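Local coordinates for protein 24-sterol C-methyltransferase (Haloferax volcanii, PDB 6F5Z) that probably transfers methyl groups from S-adenosylmethionine, as a class I methyltransferase captured with the by-product S-adenosyl-L-homocysteine and working in complex with the activator Trm112, at residues B[18-23]-B[52-57]; B[201-206]-B[210-215]; B[167-172]-B[180-185]. One frame throughout, in Å; residues are numbered along the deposited sequence.

Contact 1. Residues B[18-23]-B[52-57]; sequences GMEDRH and ALRALR. With SAH (S-adenosyl-L-homocysteine), chain G.
With CG of Glu-20 turned opposite the backbone N (chi1 164°) and the chain straight beyond it, the carboxylate reaches from helix 16-33 toward helix 51-60. Arg-54 answers with a chain bent at chi3 (-61°), which swings its guanidinium round to meet the acid. The two side chains cross at about a right angle. OE1 of Glu-20 lies at the edge of the guanidinium, near its plane, and makes a long salt bridge of 3.6 Å to NH2 of Arg-54. A water fills in where the charged groups stand apart, donating to OE2 of Glu-20 at 2.7 Å and accepting from NH2 of Arg-54 at 3.0 Å. Both ends have stronger partners nearby: OE1 of Glu-20 is also bound by Ser-49 OG and Lys-17 NZ, and NH1 of Arg-54 by Thr-82 OG1 and Ser-49 O.

Another face of helix 16-33 serves the ligand. ND1 of His-23 gives a nearly straight hydrogen bond of 2.8 Å to OXT of S-adenosyl-L-homocysteine (169° at the hydrogen), with OXT in the plane of the imidazole. One turn earlier, SD of Met-19 comes within 3.6 Å of the ligand's SD, the atom that would carry the transferable methyl in S-adenosylmethionine. Replacing His-23 by an alanine would probably leave OXT without this N-H donor and the amino acid end of the ligand freer to turn. Tyr-51 OH and Asp-69 OD1 are among the ligand's other hydrogen-bonding partners in this Rossmann-like fold. The helix thus carries ligand contacts and a long ion pair supplemented by a water; with so little surface buried, the charges of Glu-20 and Arg-54 are likely to be partly screened by solvent, giving a modest electrostatic tie between the helices.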
loop_
_atom_site.group_PDB
_atom_site.type_symbol
_atom_site.label_atom_id
_atom_site.label_comp_id
_atom_site.label_asym_id
_atom_site.label_seq_id
_atom_site.Cartn_x
_atom_site.Cartn_y
_atom_site.Cartn_z
ATOM N N GLY B 18 20.933 18.747 -2.831
ATOM C CA GLY B 18 20.577 18.574 -4.240
ATOM C C GLY B 18 19.874 17.234 -4.448
ATOM O O GLY B 18 18.855 17.170 -5.141
ATOM N N MET B 19 20.368 16.167 -3.788
ATOM C CA MET B 19 19.707 14.857 -3.859
ATOM C C MET B 19 18.310 14.986 -3.257
ATOM O O MET B 19 17.343 14.492 -3.836
ATOM C CB MET B 19 20.474 13.799 -3.065
ATOM C CG MET B 19 21.647 13.267 -3.778
ATOM S SD MET B 19 22.171 11.707 -2.999
ATOM C CE MET B 19 22.760 12.273 -1.410
ATOM N N GLU B 20 18.189 15.673 -2.102
ATOM C CA GLU B 20 16.892 15.856 -1.459
ATOM C C GLU B 20 15.937 16.542 -2.411
ATOM O O GLU B 20 14.803 16.096 -2.588
ATOM C CB GLU B 20 17.096 16.679 -0.158
ATOM C CG GLU B 20 15.811 17.263 0.401
ATOM C CD GLU B 20 15.979 18.102 1.651
ATOM O OE1 GLU B 20 16.990 17.930 2.371
ATOM O OE2 GLU B 20 15.028 18.863 1.951
ATOM N N ASP B 21 16.390 17.652 -3.031
ATOM C CA ASP B 21 15.477 18.390 -3.907
ATOM C C ASP B 21 14.960 17.572 -5.085
ATOM O O ASP B 21 13.775 17.674 -5.440
ATOM C CB ASP B 21 16.124 19.702 -4.386
ATOM C CG ASP B 21 16.352 20.718 -3.273
ATOM O OD1 ASP B 21 15.609 20.670 -2.257
ATOM O OD2 ASP B 21 17.264 21.568 -3.421
ATOM N N ARG B 22 15.829 16.733 -5.653
ATOM C CA ARG B 22 15.430 15.886 -6.788
ATOM C C ARG B 22 14.531 14.723 -6.301
ATOM O O ARG B 22 13.469 14.474 -6.869
ATOM C CB ARG B 22 16.661 15.288 -7.493
ATOM C CG ARG B 22 17.515 16.346 -8.203
ATOM C CD ARG B 22 18.598 15.751 -9.099
ATOM N NE ARG B 22 19.598 14.982 -8.356
ATOM C CZ ARG B 22 20.660 15.499 -7.744
ATOM N NH1 ARG B 22 21.509 14.712 -7.100
ATOM N NH2 ARG B 22 20.877 16.808 -7.763
ATOM N N HIS B 23 14.974 14.032 -5.246
ATOM C CA HIS B 23 14.255 12.858 -4.764
ATOM C C HIS B 23 12.914 13.188 -4.155
ATOM O O HIS B 23 11.976 12.373 -4.243
ATOM C CB HIS B 23 15.131 12.081 -3.783
ATOM C CG HIS B 23 16.360 11.573 -4.470
ATOM N ND1 HIS B 23 17.517 11.291 -3.773
ATOM C CD2 HIS B 23 16.584 11.364 -5.792
ATOM C CE1 HIS B 23 18.405 10.908 -4.686
ATOM N NE2 HIS B 23 17.887 10.928 -5.907
ATOM N N ALA B 52 13.478 12.711 4.879
ATOM C CA ALA B 52 12.295 11.865 5.014
ATOM C C ALA B 52 11.816 11.835 6.449
ATOM O O ALA B 52 10.608 11.857 6.683
ATOM C CB ALA B 52 12.629 10.462 4.556
ATOM N N LEU B 53 12.739 11.778 7.420
ATOM C CA LEU B 53 12.346 11.795 8.821
ATOM C C LEU B 53 11.713 13.121 9.188
ATOM O O LEU B 53 10.731 13.166 9.918
ATOM C CB LEU B 53 13.517 11.510 9.761
ATOM C CG LEU B 53 14.101 10.113 9.654
ATOM C CD1 LEU B 53 15.323 9.993 10.541
ATOM C CD2 LEU B 53 13.047 9.044 10.072
ATOM N N ARG B 54 12.305 14.234 8.711
ATOM C CA ARG B 54 11.714 15.540 9.020
ATOM C C ARG B 54 10.321 15.666 8.409
ATOM O O ARG B 54 9.424 16.188 9.066
ATOM C CB ARG B 54 12.614 16.682 8.544
ATOM C CG ARG B 54 13.881 16.773 9.376
ATOM C CD ARG B 54 14.775 18.001 9.059
ATOM N NE ARG B 54 15.242 18.012 7.663
ATOM C CZ ARG B 54 16.331 17.375 7.244
ATOM N NH1 ARG B 54 17.089 16.697 8.106
ATOM N NH2 ARG B 54 16.692 17.440 5.972
ATOM N N ALA B 55 10.109 15.164 7.172
ATOM C CA ALA B 55 8.807 15.193 6.521
ATOM C C ALA B 55 7.812 14.321 7.276
ATOM O O ALA B 55 6.663 14.738 7.475
ATOM C CB ALA B 55 8.913 14.713 5.074
ATOM N N LEU B 56 8.251 13.135 7.750
ATOM C CA LEU B 56 7.319 12.290 8.506
ATOM C C LEU B 56 6.938 12.903 9.836
ATOM O O LEU B 56 5.799 12.727 10.289
ATOM C CB LEU B 56 7.897 10.898 8.693
ATOM C CG LEU B 56 7.914 10.029 7.422
ATOM C CD1 LEU B 56 8.722 8.751 7.647
ATOM C CD2 LEU B 56 6.486 9.734 6.910
ATOM N N ARG B 57 7.882 13.588 10.495
ATOM C CA ARG B 57 7.533 14.240 11.777
ATOM C C ARG B 57 6.588 15.421 11.556
ATOM O O ARG B 57 5.562 15.526 12.234
ATOM C CB ARG B 57 8.806 14.700 12.474
ATOM C CG ARG B 57 8.559 15.293 13.849
ATOM C CD ARG B 57 9.881 15.408 14.584
ATOM N NE ARG B 57 9.706 16.077 15.878
ATOM C CZ ARG B 57 9.751 17.398 16.034
ATOM N NH1 ARG B 57 9.999 18.190 14.994
ATOM N NH2 ARG B 57 9.565 17.936 17.234
HETATM N N SAH G . 17.672 8.724 1.001
HETATM C CA SAH G . 18.446 9.913 0.554
HETATM C CB SAH G . 19.928 9.592 0.111
HETATM C CG SAH G . 20.002 8.687 -1.115
HETATM S SD SAH G . 21.745 8.381 -1.585
HETATM C C SAH G . 17.733 10.671 -0.597
HETATM O O SAH G . 16.584 10.164 -0.950
HETATM O OXT SAH G . 18.210 11.659 -1.105
HETATM C "C5'" SAH G . 22.120 6.805 -0.780
HETATM C "C4'" SAH G . 22.437 6.938 0.698
HETATM O "O4'" SAH G . 22.602 5.601 1.237
HETATM C "C3'" SAH G . 23.764 7.672 0.925
HETATM O "O3'" SAH G . 23.655 8.714 1.895
HETATM C "C2'" SAH G . 24.745 6.544 1.263
HETATM O "O2'" SAH G . 25.837 6.915 2.102
HETATM C "C1'" SAH G . 23.836 5.513 1.931
HETATM N N9 SAH G . 24.305 4.129 1.829
HETATM C C8 SAH G . 24.617 3.443 0.681
HETATM N N7 SAH G . 24.967 2.195 0.882
HETATM C C5 SAH G . 24.874 2.046 2.258
HETATM C C6 SAH G . 25.118 0.950 3.117
HETATM N N6 SAH G . 25.553 -0.247 2.700
HETATM N N1 SAH G . 24.936 1.138 4.448
HETATM C C2 SAH G . 24.561 2.349 4.884
HETATM N N3 SAH G . 24.303 3.451 4.175
HETATM C C4 SAH G . 24.472 3.233 2.854
HETATM O O HOH W 1 14.418 18.889 4.592
#

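Contact 2. Residues B[201-206]-B[210-215]; sequences DDWETR and VERYRT
Trp-203 and Tyr-213 meet obliquely, ring planes 73° apart and centroids 5.8 Å apart. The touch is made by CZ2 of Trp-203 and CE2 of Tyr-213, at 3.7 Å. The far end of the indole reaches the aliphatic stem of Arg-212, with CH2 of Trp-203 only 3.4 Å from CB of Arg-212. That arginine bends at chi2 (65°), which folds its chain over the phenol of Tyr-213: its CG sits above the centre of the ring, and Tyr-213 CE1 in turn lies over the guanidinium. Water 2 joins the polar rims, accepting from NE1 of Trp-203 at 2.9 Å within the indole plane and lying 2.7 Å from OH of Tyr-213.

Where helix 206-216 begins, Val-210 N bonds to Arg-206 O, and CG2 of Val-210 packs against NH1 of Arg-206, while NE of Arg-206 is hydrogen-bonded to Pro-193 O. Thr-205 is the N-cap, its OG1 accepting from the backbone N of Ala-208. The loop is therefore folded back on the helix it leads into by mostly apolar contact, while a single water satisfies the indole N-H and links it to the phenol.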
loop_
_atom_site.group_PDB
_atom_site.type_symbol
_atom_site.label_atom_id
_atom_site.label_comp_id
_atom_site.label_asym_id
_atom_site.label_seq_id
_atom_site.Cartn_x
_atom_site.Cartn_y
_atom_site.Cartn_z
ATOM N N ASP B 201 22.890 16.922 -21.699
ATOM C CA ASP B 201 23.959 16.098 -21.145
ATOM C C ASP B 201 23.465 14.671 -20.814
ATOM O O ASP B 201 24.176 13.708 -21.056
ATOM C CB ASP B 201 24.603 16.765 -19.907
ATOM C CG ASP B 201 23.662 17.262 -18.806
ATOM O OD1 ASP B 201 22.482 17.548 -19.107
ATOM O OD2 ASP B 201 24.123 17.415 -17.653
ATOM N N ASP B 202 22.234 14.540 -20.310
ATOM C CA ASP B 202 21.713 13.233 -19.927
ATOM C C ASP B 202 20.849 12.515 -20.991
ATOM O O ASP B 202 20.767 11.277 -20.980
ATOM C CB ASP B 202 20.905 13.377 -18.624
ATOM C CG ASP B 202 21.696 13.869 -17.420
ATOM O OD1 ASP B 202 22.863 13.456 -17.270
ATOM O OD2 ASP B 202 21.118 14.621 -16.591
ATOM N N TRP B 203 20.181 13.273 -21.879
ATOM C CA TRP B 203 19.173 12.683 -22.753
ATOM C C TRP B 203 19.389 12.927 -24.192
ATOM O O TRP B 203 19.542 14.087 -24.579
ATOM C CB TRP B 203 17.791 13.243 -22.348
ATOM C CG TRP B 203 17.525 13.003 -20.897
ATOM C CD1 TRP B 203 17.686 13.888 -19.876
ATOM C CD2 TRP B 203 17.236 11.737 -20.291
ATOM N NE1 TRP B 203 17.478 13.263 -18.664
ATOM C CE2 TRP B 203 17.169 11.949 -18.892
ATOM C CE3 TRP B 203 16.936 10.462 -20.803
ATOM C CZ2 TRP B 203 16.911 10.917 -17.995
ATOM C CZ3 TRP B 203 16.694 9.437 -19.908
ATOM C CH2 TRP B 203 16.714 9.664 -18.524
ATOM N N GLU B 204 19.281 11.874 -25.005
ATOM C CA GLU B 204 19.446 12.008 -26.445
ATOM C C GLU B 204 18.175 12.516 -27.114
ATOM O O GLU B 204 18.250 13.169 -28.148
ATOM C CB GLU B 204 19.915 10.679 -27.072
ATOM C CG GLU B 204 18.879 9.561 -27.111
ATOM C CD GLU B 204 19.367 8.120 -27.090
ATOM O OE1 GLU B 204 20.397 7.818 -27.736
ATOM O OE2 GLU B 204 18.680 7.281 -26.462
ATOM N N THR B 205 16.994 12.163 -26.550
ATOM C CA THR B 205 15.707 12.562 -27.120
ATOM C C THR B 205 14.780 12.952 -25.980
ATOM O O THR B 205 14.943 12.477 -24.836
ATOM C CB THR B 205 15.029 11.391 -27.878
ATOM O OG1 THR B 205 14.683 10.325 -26.973
ATOM C CG2 THR B 205 15.875 10.845 -29.053
ATOM N N ARG B 206 13.832 13.827 -26.297
ATOM C CA ARG B 206 12.808 14.224 -25.333
ATOM C C ARG B 206 11.985 12.992 -24.929
ATOM O O ARG B 206 11.602 12.876 -23.752
ATOM C CB ARG B 206 11.899 15.259 -25.992
ATOM C CG ARG B 206 11.053 16.016 -24.979
ATOM C CD ARG B 206 10.160 17.076 -25.626
ATOM N NE ARG B 206 9.435 17.823 -24.602
ATOM C CZ ARG B 206 8.345 17.377 -23.969
ATOM N NH1 ARG B 206 7.793 16.211 -24.318
ATOM N NH2 ARG B 206 7.775 18.111 -23.019
ATOM N N VAL B 210 10.903 11.908 -21.122
ATOM C CA VAL B 210 9.502 11.802 -20.697
ATOM C C VAL B 210 9.286 10.391 -20.149
ATOM O O VAL B 210 8.676 10.249 -19.093
ATOM C CB VAL B 210 8.526 12.094 -21.868
ATOM C CG1 VAL B 210 7.091 11.721 -21.504
ATOM C CG2 VAL B 210 8.600 13.556 -22.266
ATOM N N GLU B 211 9.776 9.358 -20.848
ATOM C CA GLU B 211 9.602 7.972 -20.409
ATOM C C GLU B 211 10.238 7.775 -19.026
ATOM O O GLU B 211 9.598 7.227 -18.125
ATOM C CB GLU B 211 10.212 7.011 -21.440
ATOM C CG GLU B 211 9.918 5.565 -21.128
ATOM C CD GLU B 211 10.555 4.638 -22.144
ATOM O OE1 GLU B 211 11.790 4.720 -22.343
ATOM O OE2 GLU B 211 9.800 3.869 -22.777
ATOM N N ARG B 212 11.449 8.293 -18.824
ATOM C CA ARG B 212 12.153 8.156 -17.545
ATOM C C ARG B 212 11.319 8.718 -16.388
ATOM O O ARG B 212 11.152 8.062 -15.350
ATOM C CB ARG B 212 13.533 8.865 -17.567
ATOM C CG ARG B 212 14.160 9.103 -16.178
ATOM C CD ARG B 212 14.498 7.795 -15.459
ATOM N NE ARG B 212 15.042 8.124 -14.143
ATOM C CZ ARG B 212 14.291 8.315 -13.054
ATOM N NH1 ARG B 212 12.972 8.168 -13.112
ATOM N NH2 ARG B 212 14.857 8.679 -11.907
ATOM N N TYR B 213 10.849 9.959 -16.550
ATOM C CA TYR B 213 10.236 10.654 -15.425
ATOM C C TYR B 213 8.733 10.564 -15.340
ATOM O O TYR B 213 8.218 10.461 -14.222
ATOM C CB TYR B 213 10.704 12.132 -15.401
ATOM C CG TYR B 213 12.198 12.251 -15.139
ATOM C CD1 TYR B 213 12.740 11.916 -13.902
ATOM C CD2 TYR B 213 13.071 12.712 -16.126
ATOM C CE1 TYR B 213 14.113 11.969 -13.672
ATOM C CE2 TYR B 213 14.449 12.782 -15.894
ATOM C CZ TYR B 213 14.960 12.423 -14.661
ATOM O OH TYR B 213 16.309 12.494 -14.395
ATOM N N ARG B 214 8.021 10.720 -16.472
ATOM C CA ARG B 214 6.555 10.741 -16.426
ATOM C C ARG B 214 5.989 9.338 -16.486
ATOM O O ARG B 214 4.896 9.140 -15.941
ATOM C CB ARG B 214 5.969 11.609 -17.576
ATOM C CG ARG B 214 6.523 13.044 -17.659
ATOM C CD ARG B 214 6.311 13.902 -16.414
ATOM N NE ARG B 214 6.447 15.315 -16.743
ATOM C CZ ARG B 214 7.456 16.110 -16.377
ATOM N NH1 ARG B 214 8.430 15.649 -15.585
ATOM N NH2 ARG B 214 7.507 17.368 -16.809
ATOM N N THR B 215 6.699 8.366 -17.105
ATOM C CA THR B 215 6.167 7.013 -17.278
ATOM C C THR B 215 6.711 6.052 -16.239
ATOM O O THR B 215 5.918 5.429 -15.534
ATOM C CB THR B 215 6.416 6.524 -18.715
ATOM O OG1 THR B 215 5.825 7.445 -19.638
ATOM C CG2 THR B 215 5.852 5.139 -18.977
HETATM O O HOH W 2 17.845 14.172 -15.894
#

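Contact 3. Residues B[167-172]-B[180-185]; sequences EYREAF and AEQDSI
OE1 of Gln-182 accepts a hydrogen bond of 2.8 Å from NH1 of Arg-169, the polar link between helix 165-174 and strand 178-185. The donor approaches in the carbonyl plane of the amide, at a C=O...N angle of 149°, and the oxygen meets the guanidinium at its edge, close to its plane. The two planes nevertheless stand almost perpendicular, 87° apart, and the side chains cross at about a right angle. Arg-169 bends at chi3 (-54°), which curls its chain round the amide: CD of Arg-169 comes within 3.3 Å of OE1 of Gln-182, and CG of Arg-169 lies 3.5 Å from NE2 of Gln-182. Gln-182 itself is straight, with CG opposite its backbone N, and so carries its amide from the strand to the helix.

The other end of that amide is held as well. NE2 of Gln-182 donates to Thr-221 OG1 on the neighbouring strand 218-224 and to His-165 O at the start of the helix; it also rests 3.7 Å from CB of Tyr-168, whose ring continues past the amide to pack on strands 134-140 and 218-224. With OE1 and NE2 both engaged, the rotation of the buried amide is fixed.

Strand 178-185 is the outermost strand of the sheet on this side within the chain, and the second subunit, another copy of this protein, lies against it. There Arg-169 NE forms a salt bridge with Glu-37 of that subunit, and the backbone of Gln-182 makes hydrogen bonds to it. The guanidinium thus spans a neutral amide within the chain and a carboxylate across the interface; the acid would be expected to offset much of its charge, coupling the helix-on-sheet packing to subunit association.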
loop_
_atom_site.group_PDB
_atom_site.type_symbol
_atom_site.label_atom_id
_atom_site.label_comp_id
_atom_site.label_asym_id
_atom_site.label_seq_id
_atom_site.Cartn_x
_atom_site.Cartn_y
_atom_site.Cartn_z
ATOM N N GLU B 167 11.113 -9.054 -9.299
ATOM C CA GLU B 167 12.183 -9.494 -8.398
ATOM C C GLU B 167 12.105 -8.848 -7.020
ATOM O O GLU B 167 12.433 -9.488 -6.011
ATOM C CB GLU B 167 13.552 -9.261 -9.026
ATOM C CG GLU B 167 13.856 -10.317 -10.091
ATOM C CD GLU B 167 15.041 -10.003 -10.985
ATOM O OE1 GLU B 167 15.284 -8.811 -11.283
ATOM O OE2 GLU B 167 15.694 -10.969 -11.441
ATOM N N TYR B 168 11.672 -7.562 -6.949
ATOM C CA TYR B 168 11.500 -6.918 -5.641
ATOM C C TYR B 168 10.358 -7.625 -4.892
ATOM O O TYR B 168 10.511 -7.914 -3.715
ATOM C CB TYR B 168 11.113 -5.436 -5.813
ATOM C CG TYR B 168 12.330 -4.542 -5.803
ATOM C CD1 TYR B 168 12.888 -4.102 -4.602
ATOM C CD2 TYR B 168 12.952 -4.150 -6.995
ATOM C CE1 TYR B 168 14.045 -3.324 -4.581
ATOM C CE2 TYR B 168 14.091 -3.334 -6.980
ATOM C CZ TYR B 168 14.657 -2.962 -5.772
ATOM O OH TYR B 168 15.806 -2.219 -5.735
ATOM N N ARG B 169 9.257 -7.983 -5.575
ATOM C CA ARG B 169 8.156 -8.656 -4.860
ATOM C C ARG B 169 8.612 -10.032 -4.361
ATOM O O ARG B 169 8.331 -10.401 -3.212
ATOM C CB ARG B 169 6.911 -8.801 -5.758
ATOM C CG ARG B 169 6.378 -7.464 -6.267
ATOM C CD ARG B 169 4.941 -7.531 -6.822
ATOM N NE ARG B 169 4.771 -8.557 -7.853
ATOM C CZ ARG B 169 5.057 -8.372 -9.141
ATOM N NH1 ARG B 169 5.606 -7.228 -9.555
ATOM N NH2 ARG B 169 4.823 -9.337 -10.027
ATOM N N GLU B 170 9.319 -10.778 -5.234
ATOM C CA GLU B 170 9.791 -12.102 -4.863
ATOM C C GLU B 170 10.772 -12.024 -3.702
ATOM O O GLU B 170 10.689 -12.829 -2.777
ATOM C CB GLU B 170 10.460 -12.777 -6.074
ATOM C CG GLU B 170 9.501 -13.069 -7.229
ATOM C CD GLU B 170 10.120 -13.279 -8.609
ATOM O OE1 GLU B 170 11.367 -13.328 -8.719
ATOM O OE2 GLU B 170 9.351 -13.384 -9.590
ATOM N N ALA B 171 11.705 -11.042 -3.728
ATOM C CA ALA B 171 12.701 -10.938 -2.652
ATOM C C ALA B 171 12.007 -10.576 -1.336
ATOM O O ALA B 171 12.417 -11.055 -0.278
ATOM C CB ALA B 171 13.713 -9.856 -2.994
ATOM N N PHE B 172 10.993 -9.686 -1.372
ATOM C CA PHE B 172 10.300 -9.335 -0.135
ATOM C C PHE B 172 9.651 -10.585 0.456
ATOM O O PHE B 172 9.834 -10.853 1.635
ATOM C CB PHE B 172 9.195 -8.319 -0.434
ATOM C CG PHE B 172 9.624 -6.868 -0.357
ATOM C CD1 PHE B 172 10.840 -6.459 -0.889
ATOM C CD2 PHE B 172 8.767 -5.908 0.155
ATOM C CE1 PHE B 172 11.213 -5.093 -0.880
ATOM C CE2 PHE B 172 9.160 -4.562 0.219
ATOM C CZ PHE B 172 10.358 -4.163 -0.322
ATOM N N ALA B 180 2.348 -5.546 0.069
ATOM C CA ALA B 180 1.033 -4.892 0.161
ATOM C C ALA B 180 0.689 -4.001 -1.010
ATOM O O ALA B 180 -0.494 -3.733 -1.245
ATOM C CB ALA B 180 0.946 -4.074 1.444
ATOM N N GLU B 181 1.721 -3.500 -1.703
ATOM C CA GLU B 181 1.521 -2.544 -2.758
ATOM C C GLU B 181 2.792 -2.472 -3.557
ATOM O O GLU B 181 3.888 -2.635 -2.997
ATOM C CB GLU B 181 1.280 -1.157 -2.101
ATOM C CG GLU B 181 0.796 -0.110 -3.068
ATOM C CD GLU B 181 1.769 1.014 -3.359
ATOM O OE1 GLU B 181 2.589 0.867 -4.292
ATOM O OE2 GLU B 181 1.676 2.067 -2.692
ATOM N N GLN B 182 2.657 -2.213 -4.844
ATOM C CA GLN B 182 3.847 -1.933 -5.646
ATOM C C GLN B 182 3.421 -0.978 -6.751
ATOM O O GLN B 182 2.397 -1.223 -7.392
ATOM C CB GLN B 182 4.501 -3.188 -6.180
ATOM C CG GLN B 182 5.826 -2.813 -6.878
ATOM C CD GLN B 182 6.541 -4.021 -7.418
ATOM O OE1 GLN B 182 5.959 -4.708 -8.279
ATOM N NE2 GLN B 182 7.768 -4.306 -6.935
ATOM N N ASP B 183 4.161 0.113 -6.920
ATOM C CA ASP B 183 3.708 1.117 -7.875
ATOM C C ASP B 183 4.856 1.903 -8.469
ATOM O O ASP B 183 5.985 1.857 -7.992
ATOM C CB ASP B 183 2.814 2.114 -7.085
ATOM C CG ASP B 183 1.801 2.938 -7.879
ATOM O OD1 ASP B 183 1.596 2.637 -9.086
ATOM O OD2 ASP B 183 1.120 3.803 -7.253
ATOM N N SER B 184 4.536 2.651 -9.536
ATOM C CA SER B 184 5.435 3.624 -10.150
ATOM C C SER B 184 4.913 5.017 -9.748
ATOM O O SER B 184 3.711 5.273 -9.863
ATOM C CB SER B 184 5.348 3.509 -11.668
ATOM O OG SER B 184 5.839 2.247 -12.089
ATOM N N ILE B 185 5.790 5.877 -9.257
ATOM C CA ILE B 185 5.430 7.241 -8.879
ATOM C C ILE B 185 6.144 8.175 -9.850
ATOM O O ILE B 185 7.386 8.227 -9.877
ATOM C CB ILE B 185 5.865 7.518 -7.421
ATOM C CG1 ILE B 185 5.114 6.513 -6.475
ATOM C CG2 ILE B 185 5.490 8.969 -7.035
ATOM C CD1 ILE B 185 5.513 6.681 -5.006
#

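Contact 3 is the buried one, setting a helix on the strand that is outermost within the chain, beside a subunit interface; contacts 1 and 2 lie at the surface, and no other protein chain of the assembly touches either. Each joins its own elements: two helices beside the bound S-adenosyl-L-homocysteine in contact 1, a loop and the helix that follows it in contact 2, helix and strand in contact 3. Chemistry follows place: a long ion pair bridged by water at 18-23/52-57, chiefly aromatic and aliphatic packing with one water at 201-206/210-215, and a direct hydrogen bond to a buried amide at 167-172/180-185. Their centres lie about 22 to 23 Å apart, and none touches another.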